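Local coordinates for uncharacterized conserved protein YiiM (Geobacillus stearothermophilus, PDB 5YHH), which probably acts as a molybdenum cofactor-dependent oxidoreductase of the MOSC family that confers resistance to hydroxylaminopurine, at residues W207-T210 with F211-L215. Residues are numbered along the deposited sequence; the frame is centred on the assembly and turned at random.
Sequences WRET and FQKRL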
loop_
_atom_site.group_PDB
_atom_site.type_symbol
_atom_site.label_atom_id
_atom_site.label_comp_id
_atom_site.label_asym_id
_atom_site.label_seq_id
_atom_site.Cartn_x
_atom_site.Cartn_y
_atom_site.Cartn_z
ATOM N N TRP A 207 -11.522 6.692 0.618
ATOM C CA TRP A 207 -11.885 6.103 -0.683
ATOM C C TRP A 207 -13.394 5.936 -0.816
ATOM O O TRP A 207 -13.947 6.177 -1.902
ATOM C CB TRP A 207 -11.169 4.759 -0.936
ATOM C CG TRP A 207 -9.797 4.995 -1.403
ATOM C CD1 TRP A 207 -8.825 5.657 -0.725
ATOM C CD2 TRP A 207 -9.235 4.636 -2.671
ATOM N NE1 TRP A 207 -7.686 5.728 -1.473
ATOM C CE2 TRP A 207 -7.904 5.112 -2.680
ATOM C CE3 TRP A 207 -9.708 3.945 -3.782
ATOM C CZ2 TRP A 207 -7.045 4.921 -3.766
ATOM C CZ3 TRP A 207 -8.849 3.757 -4.873
ATOM C CH2 TRP A 207 -7.540 4.259 -4.862
ATOM N N ARG A 208 -14.045 5.521 0.276
ATOM C CA ARG A 208 -15.518 5.419 0.320
ATOM C C ARG A 208 -16.135 6.775 -0.026
ATOM O O ARG A 208 -17.007 6.867 -0.889
ATOM C CB ARG A 208 -16.003 4.913 1.694
ATOM C CG ARG A 208 -17.352 5.475 2.220
ATOM C CD ARG A 208 -17.842 4.692 3.464
ATOM N NE ARG A 208 -17.886 3.277 3.091
ATOM C CZ ARG A 208 -17.010 2.333 3.451
ATOM N NH1 ARG A 208 -15.995 2.589 4.279
ATOM N NH2 ARG A 208 -17.165 1.101 2.979
ATOM N N GLU A 209 -15.653 7.817 0.640
ATOM C CA GLU A 209 -16.182 9.172 0.447
ATOM C C GLU A 209 -16.053 9.598 -1.015
ATOM O O GLU A 209 -17.020 10.048 -1.626
ATOM C CB GLU A 209 -15.473 10.173 1.374
ATOM C CG GLU A 209 -15.838 9.974 2.847
ATOM C CD GLU A 209 -15.133 10.939 3.789
ATOM O OE1 GLU A 209 -14.695 12.034 3.334
ATOM O OE2 GLU A 209 -15.049 10.602 4.997
ATOM N N THR A 210 -14.862 9.408 -1.578
ATOM C CA THR A 210 -14.602 9.751 -2.970
ATOM C C THR A 210 -15.554 9.046 -3.943
ATOM O O THR A 210 -16.041 9.668 -4.893
ATOM C CB THR A 210 -13.135 9.462 -3.329
ATOM O OG1 THR A 210 -12.300 10.276 -2.501
ATOM C CG2 THR A 210 -12.851 9.761 -4.798
ATOM N N PHE A 211 -15.824 7.763 -3.703
ATOM C CA PHE A 211 -16.754 7.001 -4.540
ATOM C C PHE A 211 -18.207 7.460 -4.311
ATOM O O PHE A 211 -19.060 7.303 -5.194
ATOM C CB PHE A 211 -16.649 5.494 -4.266
ATOM C CG PHE A 211 -15.430 4.816 -4.875
ATOM C CD1 PHE A 211 -15.090 4.996 -6.197
ATOM C CD2 PHE A 211 -14.658 3.946 -4.114
ATOM C CE1 PHE A 211 -13.995 4.346 -6.729
ATOM C CE2 PHE A 211 -13.566 3.293 -4.656
ATOM C CZ PHE A 211 -13.241 3.493 -5.949
ATOM N N GLN A 212 -18.484 8.007 -3.123
ATOM C CA GLN A 212 -19.791 8.603 -2.805
ATOM C C GLN A 212 -19.977 10.060 -3.293
ATOM O O GLN A 212 -21.112 10.465 -3.594
ATOM C CB GLN A 212 -20.050 8.512 -1.301
ATOM C CG GLN A 212 -20.265 7.077 -0.811
ATOM C CD GLN A 212 -20.484 6.993 0.700
ATOM O OE1 GLN A 212 -20.151 7.921 1.447
ATOM N NE2 GLN A 212 -21.053 5.879 1.153
ATOM N N LYS A 213 -18.897 10.847 -3.370
ATOM C CA LYS A 213 -18.955 12.177 -4.016
ATOM C C LYS A 213 -19.173 11.952 -5.514
ATOM O O LYS A 213 -20.148 12.437 -6.066
ATOM C CB LYS A 213 -17.697 13.042 -3.821
ATOM C CG LYS A 213 -17.049 13.093 -2.443
ATOM C CD LYS A 213 -17.934 13.692 -1.356
ATOM C CE LYS A 213 -17.083 14.255 -0.204
ATOM N NZ LYS A 213 -17.670 13.997 1.137
ATOM N N ARG A 214 -18.281 11.205 -6.175
ATOM C CA ARG A 214 -18.635 10.635 -7.486
ATOM C C ARG A 214 -19.853 9.785 -7.161
ATOM O O ARG A 214 -19.984 9.375 -6.019
ATOM C CB ARG A 214 -17.549 9.727 -8.047
ATOM C CG ARG A 214 -16.182 10.341 -8.189
ATOM C CD ARG A 214 -15.178 9.256 -8.576
ATOM N NE ARG A 214 -13.805 9.708 -8.452
ATOM C CZ ARG A 214 -12.743 8.998 -8.837
ATOM N NH1 ARG A 214 -12.890 7.797 -9.391
ATOM N NH2 ARG A 214 -11.523 9.497 -8.666
ATOM N N LEU A 215 -20.742 9.507 -8.109
ATOM C CA LEU A 215 -21.993 8.781 -7.776
ATOM C C LEU A 215 -23.066 9.781 -7.265
ATOM O O LEU A 215 -24.119 9.369 -6.799
ATOM C CB LEU A 215 -21.717 7.661 -6.731
ATOM C CG LEU A 215 -22.253 6.218 -6.754
ATOM C CD1 LEU A 215 -22.034 5.551 -8.095
ATOM C CD2 LEU A 215 -21.555 5.382 -5.670
#
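K213 N donates to E209 O at 2.7 Å, the shortest of four successive i to i+4 backbone bonds in the last turns of helix 205-213. R214 N on T210 O, at 3.0 Å, is the last of these four; R214 itself has left helical phi/psi. On the inner side, F211 CE2 meets W207 CE3 at 4.0 Å, coming up at the indole edge near its plane. Both residues are buried: W207 stacks on Y184 of helix 177-185, while F211 packs against M194, I197 and A198 of helix 191-199, so this helix joins the other two of the three-helix domain. R214 runs extended from CG to NE (chi2 172°, chi3 -168°), which carries its NE to 3.8 Å from T210 CG2; NH1 then bonds Y184 O, and the guanidinium makes a cation-pi contact with the Y184 ring. Q212 lies alongside R208, its OE1 3.8 Å from R208 CG, with amide and guanidinium planes 70° apart, while R208 NH2 reaches back to A198 O and H200 O. E209 OE1 stays 4.2 Å from K213 NZ, too far for a salt bridge, and their attraction is probably modest; the firm polar ties of this turn are the backbone bonds and the two arginines reaching neighbouring carbonyls.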